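Local coordinates for protein glycoside Hydrolase (Bacteroides plebeius, PDB 5T3B) that probably hydrolyses glycosidic bonds of polysaccharides as a family 50 glycoside hydrolase, a family best known for beta-agarases, in a human gut bacterium, at residues E301-A307 against N344-I348; Y391-T397 against G406-Q412; T98-R102 against N242-L247. One frame throughout, in Å; residues are numbered along the deposited sequence.

Contact 1: residues E301-A307 against N344-I348; sequences ELNNEFA and NSYII. With EDO (1,2-ethanediol), chain L.
Asn344 ND2 donates to Asn304 O at 3.1 Å in a nearly straight bond (169°), with the acceptor lying in the amide plane of Asn344. OD1 of the same amide accepts from Tyr346 N at 2.9 Å, the N-cap bond of the helix that starts with Ser345. Asparagine suits the place because one flat group supplies both donor and acceptor; with CG opposite the backbone N (chi1 180°), ND2 points across to helix 300-324 and OD1 back over its own helix start. Tyr346 then lays its ring against that neighbouring helix: Glu305 CA stands over the centre of one face, 3.8 Å from the centroid, a CH-pi contact. Glu301 reaches the phenol at the ring edge, Tyr346 OH donating to Glu301 OE2, though the modelled 2.4 Å is doubtfully short. Ala307 is small enough for its CB to meet both Asn344 ND2 and Ile347 CD1, the latter at 4.1 Å. A 1,2-ethanediol, probably from the crystallisation liquor, accepts from Ser345 N through O2 at 3.0 Å. The contact joins the start of helix 300-324 to that of helix 345-354; helices 264-269 and 277-288 pack on the former, helix 370-379 on the latter.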
loop_
_atom_site.group_PDB
_atom_site.type_symbol
_atom_site.label_atom_id
_atom_site.label_comp_id
_atom_site.label_asym_id
_atom_site.label_seq_id
_atom_site.Cartn_x
_atom_site.Cartn_y
_atom_site.Cartn_z
ATOM N N GLU A 301 19.187 16.080 -9.734
ATOM C CA GLU A 301 19.469 14.871 -10.543
ATOM C C GLU A 301 20.422 13.919 -9.888
ATOM O O GLU A 301 20.203 12.715 -9.845
ATOM C CB GLU A 301 19.916 15.255 -11.952
ATOM C CG GLU A 301 19.914 14.089 -12.921
ATOM C CD GLU A 301 18.504 13.473 -13.165
ATOM O OE1 GLU A 301 17.492 14.095 -12.802
ATOM O OE2 GLU A 301 18.419 12.393 -13.768
ATOM N N LEU A 302 21.518 14.456 -9.364
ATOM C CA LEU A 302 22.498 13.651 -8.667
ATOM C C LEU A 302 21.939 13.036 -7.413
ATOM O O LEU A 302 22.147 11.865 -7.132
ATOM C CB LEU A 302 23.776 14.450 -8.354
ATOM C CG LEU A 302 24.675 14.785 -9.536
ATOM C CD1 LEU A 302 25.756 15.720 -9.020
ATOM C CD2 LEU A 302 25.281 13.498 -10.127
ATOM N N ASN A 303 21.229 13.835 -6.659
ATOM C CA ASN A 303 20.510 13.350 -5.480
ATOM C C ASN A 303 19.564 12.197 -5.832
ATOM O O ASN A 303 19.587 11.163 -5.187
ATOM C CB ASN A 303 19.758 14.449 -4.760
ATOM C CG ASN A 303 19.040 13.903 -3.549
ATOM O OD1 ASN A 303 19.635 13.334 -2.636
ATOM N ND2 ASN A 303 17.730 14.045 -3.558
ATOM N N ASN A 304 18.782 12.392 -6.876
ATOM C CA ASN A 304 17.796 11.403 -7.239
ATOM C C ASN A 304 18.470 10.133 -7.673
ATOM O O ASN A 304 18.020 9.038 -7.288
ATOM C CB ASN A 304 16.848 11.933 -8.294
ATOM C CG ASN A 304 15.922 12.983 -7.751
ATOM O OD1 ASN A 304 15.781 13.166 -6.534
ATOM N ND2 ASN A 304 15.400 13.781 -8.645
ATOM N N GLU A 305 19.532 10.224 -8.489
ATOM C CA GLU A 305 20.285 9.055 -8.873
ATOM C C GLU A 305 20.896 8.333 -7.697
ATOM O O GLU A 305 20.830 7.102 -7.600
ATOM C CB GLU A 305 21.381 9.432 -9.872
ATOM C CG GLU A 305 22.054 8.205 -10.425
ATOM C CD GLU A 305 23.109 8.504 -11.473
ATOM O OE1 GLU A 305 23.267 9.685 -11.850
ATOM O OE2 GLU A 305 23.811 7.529 -11.888
ATOM N N PHE A 306 21.475 9.093 -6.772
ATOM C CA PHE A 306 22.073 8.482 -5.586
ATOM C C PHE A 306 21.027 7.745 -4.743
ATOM O O PHE A 306 21.274 6.642 -4.272
ATOM C CB PHE A 306 22.835 9.515 -4.739
ATOM C CG PHE A 306 23.453 8.935 -3.522
ATOM C CD1 PHE A 306 24.558 8.136 -3.619
ATOM C CD2 PHE A 306 22.879 9.135 -2.299
ATOM C CE1 PHE A 306 25.084 7.545 -2.466
ATOM C CE2 PHE A 306 23.356 8.531 -1.163
ATOM C CZ PHE A 306 24.499 7.767 -1.221
ATOM N N ALA A 307 19.861 8.391 -4.543
ATOM C CA ALA A 307 18.787 7.724 -3.848
ATOM C C ALA A 307 18.403 6.399 -4.531
ATOM O O ALA A 307 18.079 5.416 -3.883
ATOM C CB ALA A 307 17.597 8.685 -3.715
ATOM N N ASN A 344 10.388 9.543 -7.562
ATOM C CA ASN A 344 11.765 9.461 -8.088
ATOM C C ASN A 344 11.893 8.292 -9.011
ATOM O O ASN A 344 11.884 7.151 -8.558
ATOM C CB ASN A 344 12.721 9.363 -6.890
ATOM C CG ASN A 344 14.178 9.269 -7.268
ATOM O OD1 ASN A 344 14.515 9.022 -8.404
ATOM N ND2 ASN A 344 15.054 9.427 -6.302
ATOM N N SER A 345 12.055 8.555 -10.312
ATOM C CA SER A 345 12.108 7.519 -11.297
ATOM C C SER A 345 13.226 6.530 -11.040
ATOM O O SER A 345 13.109 5.391 -11.426
ATOM C CB SER A 345 12.240 8.084 -12.702
ATOM O OG SER A 345 13.398 8.866 -12.843
ATOM N N TYR A 346 14.347 6.992 -10.442
ATOM C CA TYR A 346 15.428 6.064 -10.178
ATOM C C TYR A 346 15.073 5.025 -9.123
ATOM O O TYR A 346 15.533 3.885 -9.158
ATOM C CB TYR A 346 16.718 6.765 -9.763
ATOM C CG TYR A 346 17.311 7.641 -10.841
ATOM C CD1 TYR A 346 18.177 7.095 -11.781
ATOM C CD2 TYR A 346 17.064 8.985 -10.894
ATOM C CE1 TYR A 346 18.756 7.894 -12.745
ATOM C CE2 TYR A 346 17.659 9.802 -11.834
ATOM C CZ TYR A 346 18.481 9.246 -12.773
ATOM O OH TYR A 346 19.043 10.045 -13.710
ATOM N N ILE A 347 14.280 5.444 -8.134
ATOM C CA ILE A 347 13.838 4.522 -7.077
ATOM C C ILE A 347 12.798 3.548 -7.659
ATOM O O ILE A 347 12.840 2.356 -7.396
ATOM C CB ILE A 347 13.282 5.285 -5.891
ATOM C CG1 ILE A 347 14.395 6.044 -5.185
ATOM C CG2 ILE A 347 12.571 4.364 -4.902
ATOM C CD1 ILE A 347 13.950 6.899 -4.062
ATOM N N ILE A 348 11.875 4.082 -8.443
ATOM C CA ILE A 348 10.876 3.226 -9.092
ATOM C C ILE A 348 11.564 2.201 -10.005
ATOM O O ILE A 348 11.136 1.049 -10.051
ATOM C CB ILE A 348 9.804 4.016 -9.822
ATOM C CG1 ILE A 348 9.055 4.952 -8.858
ATOM C CG2 ILE A 348 8.781 3.123 -10.509
ATOM C CD1 ILE A 348 8.196 4.296 -7.786
HETATM C C1 EDO L . 14.524 11.522 -11.366
HETATM O O1 EDO L . 14.335 11.627 -12.773
HETATM C C2 EDO L . 13.330 12.228 -10.806
HETATM O O2 EDO L . 12.168 11.442 -10.955
#

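Contact 2: residues Y391-T397 against G406-Q412; sequences YTKGEDT and GFVVRDQ. With EDO (1,2-ethanediol), chain G.
Strand 392-394 and strand 407-409 form a short parallel beta pair, and Lys393, Glu395 and Gly406 have the largest individual shares of the surface buried between the two segments. Lys393 N donates to Phe407 O at 2.7 Å and Lys393 O accepts from Val409 N, both regular parallel-strand bonds. The side chain of Lys393 runs extended over the backbone, CE passing 3.2 Å from Gly406 O. Its NZ is held by Asn401 O, Ser403 O and Gly404 O, and by a water that also donates to Gly406 O; a long chain ending in an ammonium suits a connecting loop that turns several carbonyls toward it. Gly406 sets its CA over the face of the Tyr391 ring, 3.9 Å from the centroid, where a CB would run into Tyr391 CE2. Where the strands end, Glu395 N donates to Val409 O, and the extended Glu395 side chain lies alongside Arg410, pointing the same way. That arginine is shared: NE makes a salt bridge to Glu46 and the guanidinium meets Phe55 in a cation-pi contact. Arg410 NH1 completes the pair with a salt bridge of 2.9 Å to Glu395 OE1, met on the syn side of the carboxylate and within the guanidinium plane.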
loop_
_atom_site.group_PDB
_atom_site.type_symbol
_atom_site.label_atom_id
_atom_site.label_comp_id
_atom_site.label_asym_id
_atom_site.label_seq_id
_atom_site.Cartn_x
_atom_site.Cartn_y
_atom_site.Cartn_z
ATOM N N TYR A 391 -6.839 7.233 2.575
ATOM C CA TYR A 391 -8.090 7.438 3.300
ATOM C C TYR A 391 -8.434 8.906 3.308
ATOM O O TYR A 391 -7.609 9.752 2.982
ATOM C CB TYR A 391 -8.004 6.951 4.777
ATOM C CG TYR A 391 -7.065 7.680 5.658
ATOM C CD1 TYR A 391 -5.679 7.483 5.639
ATOM C CD2 TYR A 391 -7.515 8.622 6.579
ATOM C CE1 TYR A 391 -4.838 8.180 6.451
ATOM C CE2 TYR A 391 -6.655 9.314 7.357
ATOM C CZ TYR A 391 -5.312 9.130 7.290
ATOM O OH TYR A 391 -4.432 9.877 8.091
ATOM N N THR A 392 -9.658 9.179 3.768
ATOM C CA THR A 392 -10.093 10.475 4.265
ATOM C C THR A 392 -10.681 10.329 5.633
ATOM O O THR A 392 -11.039 9.216 6.051
ATOM C CB THR A 392 -11.107 11.149 3.329
ATOM O OG1 THR A 392 -12.281 10.351 3.228
ATOM C CG2 THR A 392 -10.503 11.407 1.959
ATOM N N LYS A 393 -10.796 11.485 6.318
ATOM C CA LYS A 393 -11.358 11.567 7.679
ATOM C C LYS A 393 -12.668 12.337 7.579
ATOM O O LYS A 393 -12.785 13.302 6.828
ATOM C CB LYS A 393 -10.432 12.440 8.539
ATOM C CG LYS A 393 -9.007 11.980 8.644
ATOM C CD LYS A 393 -8.074 13.111 9.137
ATOM C CE LYS A 393 -6.602 12.762 9.132
ATOM N NZ LYS A 393 -5.853 14.008 9.512
ATOM N N GLY A 394 -13.624 12.000 8.431
ATOM C CA GLY A 394 -14.921 12.699 8.487
ATOM C C GLY A 394 -15.020 13.712 9.610
ATOM O O GLY A 394 -14.833 13.386 10.789
ATOM N N GLU A 395 -15.359 14.937 9.256
ATOM C CA GLU A 395 -15.543 16.000 10.238
ATOM C C GLU A 395 -16.736 15.742 11.159
ATOM O O GLU A 395 -16.721 16.125 12.330
ATOM C CB GLU A 395 -15.722 17.326 9.484
ATOM C CG GLU A 395 -16.000 18.516 10.373
ATOM C CD GLU A 395 -16.099 19.816 9.532
ATOM O OE1 GLU A 395 -17.069 19.920 8.713
ATOM O OE2 GLU A 395 -15.272 20.736 9.748
ATOM N N ASP A 396 -17.716 15.020 10.642
ATOM C CA ASP A 396 -18.910 14.664 11.384
ATOM C C ASP A 396 -18.672 13.872 12.634
ATOM O O ASP A 396 -19.499 13.854 13.548
ATOM C CB ASP A 396 -19.959 13.894 10.493
ATOM C CG ASP A 396 -19.460 12.578 9.886
ATOM O OD1 ASP A 396 -18.268 12.246 9.926
ATOM O OD2 ASP A 396 -20.384 11.800 9.320
ATOM N N THR A 397 -17.543 13.211 12.724
ATOM C CA THR A 397 -17.190 12.455 13.916
ATOM C C THR A 397 -16.887 13.351 15.101
ATOM O O THR A 397 -16.854 12.879 16.244
ATOM C CB THR A 397 -15.993 11.527 13.637
ATOM O OG1 THR A 397 -14.810 12.316 13.414
ATOM C CG2 THR A 397 -16.279 10.501 12.585
ATOM N N GLY A 406 -4.353 11.980 5.664
ATOM C CA GLY A 406 -5.582 11.880 4.943
ATOM C C GLY A 406 -6.399 13.157 5.017
ATOM O O GLY A 406 -6.464 13.779 6.095
ATOM N N PHE A 407 -7.006 13.554 3.914
ATOM C CA PHE A 407 -7.788 14.768 3.933
ATOM C C PHE A 407 -9.062 14.636 4.775
ATOM O O PHE A 407 -9.576 13.522 4.938
ATOM C CB PHE A 407 -8.149 15.198 2.527
ATOM C CG PHE A 407 -6.997 15.491 1.602
ATOM C CD1 PHE A 407 -5.856 16.118 2.004
ATOM C CD2 PHE A 407 -7.149 15.174 0.290
ATOM C CE1 PHE A 407 -4.865 16.482 1.068
ATOM C CE2 PHE A 407 -6.208 15.489 -0.633
ATOM C CZ PHE A 407 -5.101 16.183 -0.260
ATOM N N VAL A 408 -9.547 15.769 5.242
ATOM C CA VAL A 408 -10.825 15.825 5.946
ATOM C C VAL A 408 -11.959 16.183 4.979
ATOM O O VAL A 408 -11.837 17.135 4.211
ATOM C CB VAL A 408 -10.787 16.891 7.044
ATOM C CG1 VAL A 408 -12.119 16.957 7.806
ATOM C CG2 VAL A 408 -9.633 16.633 8.001
ATOM N N VAL A 409 -13.035 15.406 5.027
ATOM C CA VAL A 409 -14.239 15.648 4.276
ATOM C C VAL A 409 -15.374 15.862 5.282
ATOM O O VAL A 409 -15.180 15.697 6.485
ATOM C CB VAL A 409 -14.553 14.547 3.257
ATOM C CG1 VAL A 409 -13.475 14.472 2.176
ATOM C CG2 VAL A 409 -14.730 13.205 3.909
ATOM N N ARG A 410 -16.537 16.254 4.787
ATOM C CA ARG A 410 -17.555 16.687 5.755
ATOM C C ARG A 410 -18.155 15.564 6.597
ATOM O O ARG A 410 -18.525 15.776 7.755
ATOM C CB ARG A 410 -18.676 17.450 5.063
ATOM C CG ARG A 410 -18.271 18.776 4.458
ATOM C CD ARG A 410 -17.875 19.781 5.482
ATOM N NE ARG A 410 -17.680 21.098 4.847
ATOM C CZ ARG A 410 -17.215 22.138 5.485
ATOM N NH1 ARG A 410 -16.892 22.076 6.768
ATOM N NH2 ARG A 410 -17.085 23.270 4.821
ATOM N N ASP A 411 -18.357 14.380 5.996
ATOM C CA ASP A 411 -19.136 13.319 6.651
ATOM C C ASP A 411 -18.800 11.973 6.059
ATOM O O ASP A 411 -17.983 11.875 5.121
ATOM C CB ASP A 411 -20.607 13.660 6.609
ATOM C CG ASP A 411 -21.153 13.778 5.270
ATOM O OD1 ASP A 411 -20.584 13.233 4.294
ATOM O OD2 ASP A 411 -22.217 14.443 5.100
ATOM N N GLN A 412 -19.405 10.929 6.610
ATOM C CA GLN A 412 -19.083 9.571 6.169
ATOM C C GLN A 412 -19.486 9.325 4.716
ATOM O O GLN A 412 -18.767 8.635 4.007
ATOM C CB GLN A 412 -19.729 8.526 7.091
ATOM C CG GLN A 412 -19.283 8.639 8.541
ATOM C CD GLN A 412 -17.784 8.578 8.703
ATOM O OE1 GLN A 412 -17.116 9.464 9.340
ATOM N NE2 GLN A 412 -17.249 7.578 8.162
HETATM C C1 EDO G . -1.289 8.025 8.032
HETATM O O1 EDO G . -2.209 8.594 8.798
HETATM C C2 EDO G . -0.849 9.039 7.020
HETATM O O2 EDO G . -0.186 10.219 7.562
HETATM O O HOH W 1 -6.743 11.919 1.549
HETATM O O HOH W 2 -6.225 15.982 7.488
HETATM O O HOH W 3 -19.158 18.228 8.834
HETATM O O HOH W 4 -15.557 23.258 9.367
#

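Contact 3: residues T98-R102 against N242-L247; sequences TGRFR and NNPDVL
Arg100 folds back on itself, bent at chi2 (-66°) and again at chi3 (-60°), and this brings its guanidinium over the chain at Asn242 and Asn243; Phe101, with CG turned away from its own carbonyl carbon (chi1 -79°), brings its ring against Leu247, with Pro244 O at its edge. No direct hydrogen bond crosses between the segments, and two waters do the joining. One water accepts from Phe101 N at 2.8 Å and from Arg100 NE, and donates to Pro244 O at 2.9 Å. A second accepts from Arg100 NH2 and lies 2.7 Å from both Asn243 O and Val246 O. Both waters sit at the guanidinium edge, in its plane, while Asn243 N and Asn242 CA lie over one face. An arginine suits the place because its several N-H groups can serve the waters while NH2 also makes a salt bridge to Asp327, which accepts from Asn242 N as well. Phe101 presents one face to Leu247 CD1, a CH-pi contact 4.1 Å from the centroid, and its edge to Pro244 O, 3.5 Å from CD2. Were Phe101 replaced by an alanine, Leu247 CD1 would probably lose the ring face it packs on and a gap would open beside the turn. That turn, type I from Asn243 to Val246, is reinforced by an Asx turn in which Asn243 OD1 accepts from Asp245 N at 3.1 Å. The two loops meet beside strand 111-114, where Phe101 and Leu247 both touch Ile113, and strand 188-190, whose Gln189 bonds to the backbone of Asp245 and Leu247.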
loop_
_atom_site.group_PDB
_atom_site.type_symbol
_atom_site.label_atom_id
_atom_site.label_comp_id
_atom_site.label_asym_id
_atom_site.label_seq_id
_atom_site.Cartn_x
_atom_site.Cartn_y
_atom_site.Cartn_z
ATOM N N THR A 98 -0.025 -22.177 -9.223
ATOM C CA THR A 98 1.203 -22.702 -8.631
ATOM C C THR A 98 1.085 -23.088 -7.180
ATOM O O THR A 98 2.052 -23.603 -6.561
ATOM C CB THR A 98 2.344 -21.674 -8.735
ATOM O OG1 THR A 98 1.949 -20.552 -7.922
ATOM C CG2 THR A 98 2.632 -21.253 -10.156
ATOM N N GLY A 99 -0.106 -22.870 -6.613
ATOM C CA GLY A 99 -0.322 -23.122 -5.208
ATOM C C GLY A 99 0.067 -21.967 -4.288
ATOM O O GLY A 99 -0.000 -22.077 -3.062
ATOM N N ARG A 100 0.515 -20.851 -4.901
ATOM C CA ARG A 100 0.961 -19.694 -4.151
ATOM C C ARG A 100 0.498 -18.439 -4.878
ATOM O O ARG A 100 0.395 -18.415 -6.114
ATOM C CB ARG A 100 2.503 -19.680 -4.086
ATOM C CG ARG A 100 3.075 -20.857 -3.345
ATOM C CD ARG A 100 2.771 -20.922 -1.870
ATOM N NE ARG A 100 3.276 -19.772 -1.136
ATOM C CZ ARG A 100 4.544 -19.623 -0.783
ATOM N NH1 ARG A 100 5.422 -20.597 -0.961
ATOM N NH2 ARG A 100 4.931 -18.501 -0.253
ATOM N N PHE A 101 0.285 -17.378 -4.113
ATOM C CA PHE A 101 0.092 -16.057 -4.709
ATOM C C PHE A 101 1.279 -15.730 -5.601
ATOM O O PHE A 101 2.423 -15.909 -5.207
ATOM C CB PHE A 101 -0.127 -14.982 -3.623
ATOM C CG PHE A 101 -1.522 -14.961 -3.072
ATOM C CD1 PHE A 101 -2.554 -14.400 -3.799
ATOM C CD2 PHE A 101 -1.796 -15.522 -1.861
ATOM C CE1 PHE A 101 -3.866 -14.381 -3.307
ATOM C CE2 PHE A 101 -3.100 -15.503 -1.359
ATOM C CZ PHE A 101 -4.129 -14.941 -2.083
ATOM N N ARG A 102 0.981 -15.138 -6.728
ATOM C CA ARG A 102 2.046 -14.747 -7.678
ATOM C C ARG A 102 1.544 -13.593 -8.545
ATOM O O ARG A 102 0.401 -13.186 -8.401
ATOM C CB ARG A 102 2.465 -15.958 -8.523
ATOM C CG ARG A 102 1.408 -16.414 -9.475
ATOM C CD ARG A 102 1.779 -17.738 -10.152
ATOM N NE ARG A 102 0.895 -18.101 -11.202
ATOM C CZ ARG A 102 0.886 -17.549 -12.387
ATOM N NH1 ARG A 102 1.809 -16.636 -12.740
ATOM N NH2 ARG A 102 -0.048 -17.874 -13.244
ATOM N N ASN A 242 6.205 -20.459 3.132
ATOM C CA ASN A 242 5.478 -21.627 2.631
ATOM C C ASN A 242 4.036 -21.710 3.086
ATOM O O ASN A 242 3.453 -22.764 3.222
ATOM C CB ASN A 242 6.226 -22.911 2.976
ATOM C CG ASN A 242 7.619 -22.911 2.391
ATOM O OD1 ASN A 242 8.656 -23.020 3.111
ATOM N ND2 ASN A 242 7.666 -22.729 1.147
ATOM N N ASN A 243 3.446 -20.548 3.315
ATOM C CA ASN A 243 2.103 -20.445 3.840
ATOM C C ASN A 243 1.239 -19.836 2.734
ATOM O O ASN A 243 1.411 -18.633 2.405
ATOM C CB ASN A 243 2.125 -19.608 5.099
ATOM C CG ASN A 243 0.769 -19.550 5.763
ATOM O OD1 ASN A 243 -0.286 -19.623 5.093
ATOM N ND2 ASN A 243 0.783 -19.440 7.066
ATOM N N PRO A 244 0.290 -20.570 2.152
ATOM C CA PRO A 244 -0.439 -20.086 0.986
ATOM C C PRO A 244 -1.352 -18.893 1.266
ATOM O O PRO A 244 -1.706 -18.203 0.331
ATOM C CB PRO A 244 -1.265 -21.262 0.525
ATOM C CG PRO A 244 -1.436 -22.058 1.789
ATOM C CD PRO A 244 -0.115 -21.935 2.537
ATOM N N ASP A 245 -1.668 -18.627 2.531
ATOM C CA ASP A 245 -2.576 -17.510 2.885
ATOM C C ASP A 245 -1.862 -16.222 3.134
ATOM O O ASP A 245 -2.511 -15.233 3.502
ATOM C CB ASP A 245 -3.430 -17.927 4.068
ATOM C CG ASP A 245 -4.374 -19.063 3.681
ATOM O OD1 ASP A 245 -4.919 -19.073 2.540
ATOM O OD2 ASP A 245 -4.547 -19.974 4.547
ATOM N N VAL A 246 -0.574 -16.196 2.896
ATOM C CA VAL A 246 0.236 -14.990 2.980
ATOM C C VAL A 246 0.389 -14.391 1.595
ATOM O O VAL A 246 0.894 -15.003 0.675
ATOM C CB VAL A 246 1.559 -15.306 3.670
ATOM C CG1 VAL A 246 2.480 -14.096 3.624
ATOM C CG2 VAL A 246 1.386 -15.814 5.052
ATOM N N LEU A 247 -0.170 -13.181 1.402
ATOM C CA LEU A 247 -0.109 -12.476 0.136
ATOM C C LEU A 247 1.344 -12.149 -0.214
ATOM O O LEU A 247 1.769 -12.261 -1.356
ATOM C CB LEU A 247 -0.971 -11.218 0.201
ATOM C CG LEU A 247 -1.074 -10.322 -0.969
ATOM C CD1 LEU A 247 -1.672 -11.087 -2.148
ATOM C CD2 LEU A 247 -1.946 -9.138 -0.631
HETATM O O HOH W 5 0.626 -17.934 -1.378
HETATM O O HOH W 6 2.522 -17.081 0.435
#

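The three contacts stand well apart, with centres 33 to 36 Å from one another and nearest atoms about 17 to 18 Å, and none touches another. Along the chain they come in series: contact 3 closes first, joining segments 140 residues apart, then contact 1, then contact 2. Contacts 2 and 3 lie on opposite sides of the chain's centre. Helix 345-354 of contact 1 leads into strand 358-361, which pairs in parallel with strand 385-394 of contact 2; contact 3 borders strand 188-190, which pairs with 163-165. Such parallel strands are consistent with the barrel core of family 50 enzymes; contact 2 lies on a strand of that parallel set, while contact 1 joins two helices and contact 3 two loops outside it.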